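Local coordinates for protein paraflagellar rod component (Trypanosoma brucei, PDB 2Q0X) that is of unknown function but adopts the alpha/beta-hydrolase fold and is probably a component of the paraflagellar rod, at residues S77-D90 against I187-T199. Numbering follows the deposited sequence.
Sequences SGKIGSGPQDHAHD and ITPARLAGGGFPT
The imidazole of His-87 lies against the glycine run 194-196: Gly-194 O sits at its edge, near the ring plane, 3.4 Å from CE1 of His-87, while the peptide between Gly-195 and Gly-196 approaches obliquely. Water 2 sits at the ring edge too, 2.9 Å from ND1 of His-87; it accepts from His-87 N and donates to Arg-191 O, tying the first turn of helix 87-104 to helix 189-193. With chi1 at 87°, CG of His-87 stands between its backbone N and carbonyl carbon, which carries the ring across to the glycines; NE2 makes a weak bond to Glu-124. The guanidinium of Arg-191 has Ser-77 OG at its edge, near its plane. Asp-90 OD2 forms a salt bridge with Arg-191 NH1 at 3.1 Å, but the carboxylate and guanidinium planes are nearly perpendicular, 82° apart, so the two groups do not pair side by side. NH2 of Arg-191 is hydrogen-bonded to Gln-120 OE1 on helix 119-128. In this alpha/beta-hydrolase fold the contact joins the loop after strand 69-73, and the helix it leads into, to a short helix of the excursion between strands 135-143 and 227-232. Ser-77 N, on the syn side, and Gln-85 NE2, on the anti side, both donate to Asp-90 OD1, which with the salt bridge should restrain the carboxylate's rotation. Toward the start of helix 189-193, Pro-84, preceded by a cis peptide bond, packs its CG 3.9 Å from Ala-190 CB, and water 1 bridges Gln-85 O to Thr-188 OG1.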
loop_
_atom_site.group_PDB
_atom_site.type_symbol
_atom_site.label_atom_id
_atom_site.label_comp_id
_atom_site.label_asym_id
_atom_site.label_seq_id
_atom_site.Cartn_x
_atom_site.Cartn_y
_atom_site.Cartn_z
ATOM N N SER A 77 4.811 -6.723 -2.334
ATOM C CA SER A 77 4.043 -7.378 -3.377
ATOM C C SER A 77 2.550 -7.069 -3.290
ATOM O O SER A 77 1.803 -7.444 -4.179
ATOM C CB SER A 77 4.253 -8.897 -3.317
ATOM O OG SER A 77 3.747 -9.407 -2.101
ATOM N N GLY A 78 2.123 -6.405 -2.220
ATOM C CA GLY A 78 0.771 -5.884 -2.123
ATOM C C GLY A 78 0.556 -4.675 -3.026
ATOM O O GLY A 78 -0.574 -4.294 -3.270
ATOM N N LYS A 79 1.637 -4.081 -3.525
ATOM C CA LYS A 79 1.552 -2.896 -4.360
ATOM C C LYS A 79 1.725 -3.207 -5.843
ATOM O O LYS A 79 2.462 -4.131 -6.228
ATOM C CB LYS A 79 2.591 -1.862 -3.907
ATOM C CG LYS A 79 2.309 -1.300 -2.511
ATOM C CD LYS A 79 2.572 0.210 -2.403
ATOM C CE LYS A 79 1.560 1.038 -3.181
ATOM N NZ LYS A 79 1.781 2.503 -3.017
ATOM N N ILE A 80 1.020 -2.436 -6.666
ATOM C CA ILE A 80 1.292 -2.382 -8.100
ATOM C C ILE A 80 2.768 -1.991 -8.292
ATOM O O ILE A 80 3.339 -1.261 -7.469
ATOM C CB ILE A 80 0.309 -1.393 -8.834
ATOM C CG1 ILE A 80 -0.982 -2.119 -9.243
ATOM C CG2 ILE A 80 0.946 -0.773 -10.104
ATOM C CD1 ILE A 80 -1.985 -2.254 -8.181
ATOM N N GLY A 81 3.387 -2.534 -9.344
ATOM C CA GLY A 81 4.764 -2.183 -9.743
ATOM C C GLY A 81 5.860 -2.839 -8.908
ATOM O O GLY A 81 7.035 -2.462 -9.004
ATOM N N SER A 82 5.490 -3.836 -8.109
ATOM C CA SER A 82 6.434 -4.486 -7.197
ATOM C C SER A 82 7.475 -5.390 -7.904
ATOM O O SER A 82 8.504 -5.729 -7.313
ATOM C CB SER A 82 5.679 -5.303 -6.144
ATOM O OG SER A 82 5.175 -6.512 -6.697
ATOM N N GLY A 83 7.211 -5.769 -9.151
ATOM C CA GLY A 83 8.085 -6.706 -9.861
ATOM C C GLY A 83 7.406 -7.393 -11.032
ATOM O O GLY A 83 7.760 -7.142 -12.180
ATOM N N PRO A 84 6.409 -8.259 -10.761
ATOM C CA PRO A 84 5.799 -8.606 -9.477
ATOM C C PRO A 84 6.620 -9.609 -8.658
ATOM O O PRO A 84 7.182 -10.550 -9.200
ATOM C CB PRO A 84 4.461 -9.217 -9.890
ATOM C CG PRO A 84 4.748 -9.846 -11.218
ATOM C CD PRO A 84 5.801 -9.009 -11.876
ATOM N N GLN A 85 6.631 -9.410 -7.348
ATOM C CA GLN A 85 7.565 -10.086 -6.440
ATOM C C GLN A 85 7.025 -11.415 -5.892
ATOM O O GLN A 85 5.908 -11.460 -5.375
ATOM C CB GLN A 85 7.855 -9.140 -5.266
ATOM C CG GLN A 85 9.107 -9.475 -4.503
ATOM C CD GLN A 85 9.655 -8.300 -3.708
ATOM O OE1 GLN A 85 10.727 -7.776 -4.029
ATOM N NE2 GLN A 85 8.930 -7.888 -2.671
ATOM N N ASP A 86 7.815 -12.481 -5.999
ATOM C CA ASP A 86 7.492 -13.770 -5.345
ATOM C C ASP A 86 7.746 -13.732 -3.822
ATOM O O ASP A 86 8.157 -12.691 -3.269
ATOM C CB ASP A 86 8.232 -14.948 -6.022
ATOM C CG ASP A 86 9.711 -15.051 -5.635
ATOM O OD1 ASP A 86 10.213 -14.240 -4.823
ATOM O OD2 ASP A 86 10.377 -15.976 -6.160
ATOM N N HIS A 87 7.492 -14.860 -3.149
ATOM C CA HIS A 87 7.455 -14.863 -1.692
ATOM C C HIS A 87 8.844 -14.836 -1.060
ATOM O O HIS A 87 9.007 -14.309 0.037
ATOM C CB HIS A 87 6.583 -16.012 -1.136
ATOM C CG HIS A 87 7.302 -17.311 -0.953
ATOM N ND1 HIS A 87 7.609 -18.149 -2.002
ATOM C CD2 HIS A 87 7.739 -17.934 0.166
ATOM C CE1 HIS A 87 8.240 -19.214 -1.541
ATOM N NE2 HIS A 87 8.322 -19.111 -0.228
ATOM N N ALA A 88 9.839 -15.387 -1.749
ATOM C CA ALA A 88 11.214 -15.363 -1.244
ATOM C C ALA A 88 11.759 -13.930 -1.172
ATOM O O ALA A 88 12.499 -13.589 -0.251
ATOM C CB ALA A 88 12.136 -16.257 -2.111
ATOM N N HIS A 89 11.388 -13.097 -2.145
ATOM C CA HIS A 89 11.859 -11.715 -2.184
ATOM C C HIS A 89 11.131 -10.827 -1.186
ATOM O O HIS A 89 11.767 -10.008 -0.545
ATOM C CB HIS A 89 11.779 -11.158 -3.599
ATOM C CG HIS A 89 12.776 -11.771 -4.538
ATOM N ND1 HIS A 89 12.690 -13.082 -4.955
ATOM C CD2 HIS A 89 13.871 -11.253 -5.146
ATOM C CE1 HIS A 89 13.697 -13.349 -5.771
ATOM N NE2 HIS A 89 14.427 -12.255 -5.905
ATOM N N ASP A 90 9.814 -10.994 -1.047
ATOM C CA ASP A 90 9.056 -10.354 0.031
ATOM C C ASP A 90 9.679 -10.671 1.401
ATOM O O ASP A 90 9.882 -9.768 2.208
ATOM C CB ASP A 90 7.597 -10.851 0.053
ATOM C CG ASP A 90 6.633 -9.988 -0.778
ATOM O OD1 ASP A 90 6.964 -8.876 -1.238
ATOM O OD2 ASP A 90 5.483 -10.453 -0.945
ATOM N N ILE A 187 -4.630 -12.995 -4.275
ATOM C CA ILE A 187 -3.224 -13.367 -4.388
ATOM C C ILE A 187 -2.758 -13.250 -5.840
ATOM O O ILE A 187 -3.524 -13.548 -6.776
ATOM C CB ILE A 187 -2.992 -14.814 -3.857
ATOM C CG1 ILE A 187 -1.497 -15.158 -3.801
ATOM C CG2 ILE A 187 -3.760 -15.844 -4.708
ATOM C CD1 ILE A 187 -1.161 -16.308 -2.856
ATOM N N THR A 188 -1.518 -12.802 -6.036
ATOM C CA THR A 188 -0.973 -12.690 -7.381
ATOM C C THR A 188 -0.405 -14.039 -7.812
ATOM O O THR A 188 0.060 -14.805 -6.973
ATOM C CB THR A 188 0.103 -11.576 -7.509
ATOM O OG1 THR A 188 1.198 -11.835 -6.624
ATOM C CG2 THR A 188 -0.481 -10.220 -7.214
ATOM N N PRO A 189 -0.484 -14.357 -9.118
ATOM C CA PRO A 189 0.195 -15.568 -9.601
ATOM C C PRO A 189 1.673 -15.638 -9.185
ATOM O O PRO A 189 2.150 -16.711 -8.813
ATOM C CB PRO A 189 0.039 -15.487 -11.122
ATOM C CG PRO A 189 -1.199 -14.655 -11.339
ATOM C CD PRO A 189 -1.229 -13.669 -10.186
ATOM N N ALA A 190 2.366 -14.502 -9.221
ATOM C CA ALA A 190 3.775 -14.447 -8.850
ATOM C C ALA A 190 4.009 -14.890 -7.415
ATOM O O ALA A 190 5.033 -15.473 -7.120
ATOM C CB ALA A 190 4.337 -13.056 -9.067
ATOM N N ARG A 191 3.076 -14.607 -6.513
ATOM C CA ARG A 191 3.206 -15.077 -5.132
ATOM C C ARG A 191 2.994 -16.598 -5.014
ATOM O O ARG A 191 3.658 -17.256 -4.231
ATOM C CB ARG A 191 2.282 -14.291 -4.187
ATOM C CG ARG A 191 2.860 -12.936 -3.779
ATOM C CD ARG A 191 4.025 -13.079 -2.778
ATOM N NE ARG A 191 3.625 -13.755 -1.535
ATOM C CZ ARG A 191 3.040 -13.164 -0.492
ATOM N NH1 ARG A 191 2.771 -11.861 -0.494
ATOM N NH2 ARG A 191 2.704 -13.882 0.572
ATOM N N LEU A 192 2.111 -17.153 -5.833
ATOM C CA LEU A 192 1.880 -18.593 -5.833
ATOM C C LEU A 192 3.026 -19.358 -6.521
ATOM O O LEU A 192 3.364 -20.487 -6.109
ATOM C CB LEU A 192 0.533 -18.923 -6.491
ATOM C CG LEU A 192 -0.756 -18.722 -5.671
ATOM C CD1 LEU A 192 -1.979 -18.725 -6.576
ATOM C CD2 LEU A 192 -0.886 -19.814 -4.571
ATOM N N ALA A 193 3.649 -18.732 -7.526
ATOM C CA ALA A 193 4.624 -19.413 -8.401
ATOM C C ALA A 193 5.954 -19.798 -7.738
ATOM O O ALA A 193 6.585 -20.779 -8.124
ATOM C CB ALA A 193 4.887 -18.575 -9.666
ATOM N N GLY A 194 6.382 -19.038 -6.737
ATOM C CA GLY A 194 7.637 -19.337 -6.045
ATOM C C GLY A 194 7.551 -20.482 -5.063
ATOM O O GLY A 194 8.565 -20.870 -4.483
ATOM N N GLY A 195 6.361 -21.045 -4.872
ATOM C CA GLY A 195 6.205 -22.198 -3.991
ATOM C C GLY A 195 5.882 -21.776 -2.569
ATOM O O GLY A 195 5.067 -20.869 -2.353
ATOM N N GLY A 196 6.494 -22.461 -1.603
ATOM C CA GLY A 196 6.235 -22.234 -0.199
ATOM C C GLY A 196 4.820 -22.608 0.177
ATOM O O GLY A 196 4.199 -23.415 -0.498
ATOM N N PHE A 197 4.300 -21.983 1.240
ATOM C CA PHE A 197 2.940 -22.253 1.727
ATOM C C PHE A 197 2.183 -20.943 1.901
ATOM O O PHE A 197 2.403 -20.238 2.898
ATOM C CB PHE A 197 2.981 -22.988 3.063
ATOM C CG PHE A 197 3.859 -24.174 3.052
ATOM C CD1 PHE A 197 3.377 -25.394 2.624
ATOM C CD2 PHE A 197 5.178 -24.072 3.457
ATOM C CE1 PHE A 197 4.201 -26.502 2.602
ATOM C CE2 PHE A 197 6.006 -25.169 3.429
ATOM C CZ PHE A 197 5.514 -26.394 3.002
ATOM N N PRO A 198 1.311 -20.605 0.930
ATOM C CA PRO A 198 0.606 -19.335 0.965
ATOM C C PRO A 198 -0.072 -19.037 2.284
ATOM O O PRO A 198 0.119 -17.971 2.804
ATOM C CB PRO A 198 -0.417 -19.477 -0.169
ATOM C CG PRO A 198 0.259 -20.365 -1.139
ATOM C CD PRO A 198 0.975 -21.375 -0.287
ATOM N N THR A 199 -0.803 -20.005 2.842
ATOM C CA THR A 199 -1.560 -19.806 4.082
ATOM C C THR A 199 -1.429 -21.034 4.969
ATOM O O THR A 199 -0.801 -22.015 4.600
ATOM C CB THR A 199 -3.059 -19.581 3.779
ATOM O OG1 THR A 199 -3.597 -20.754 3.133
ATOM C CG2 THR A 199 -3.249 -18.331 2.870
HETATM O O HOH W 1 3.436 -10.516 -6.838
HETATM O O HOH W 2 6.195 -17.251 -4.350
#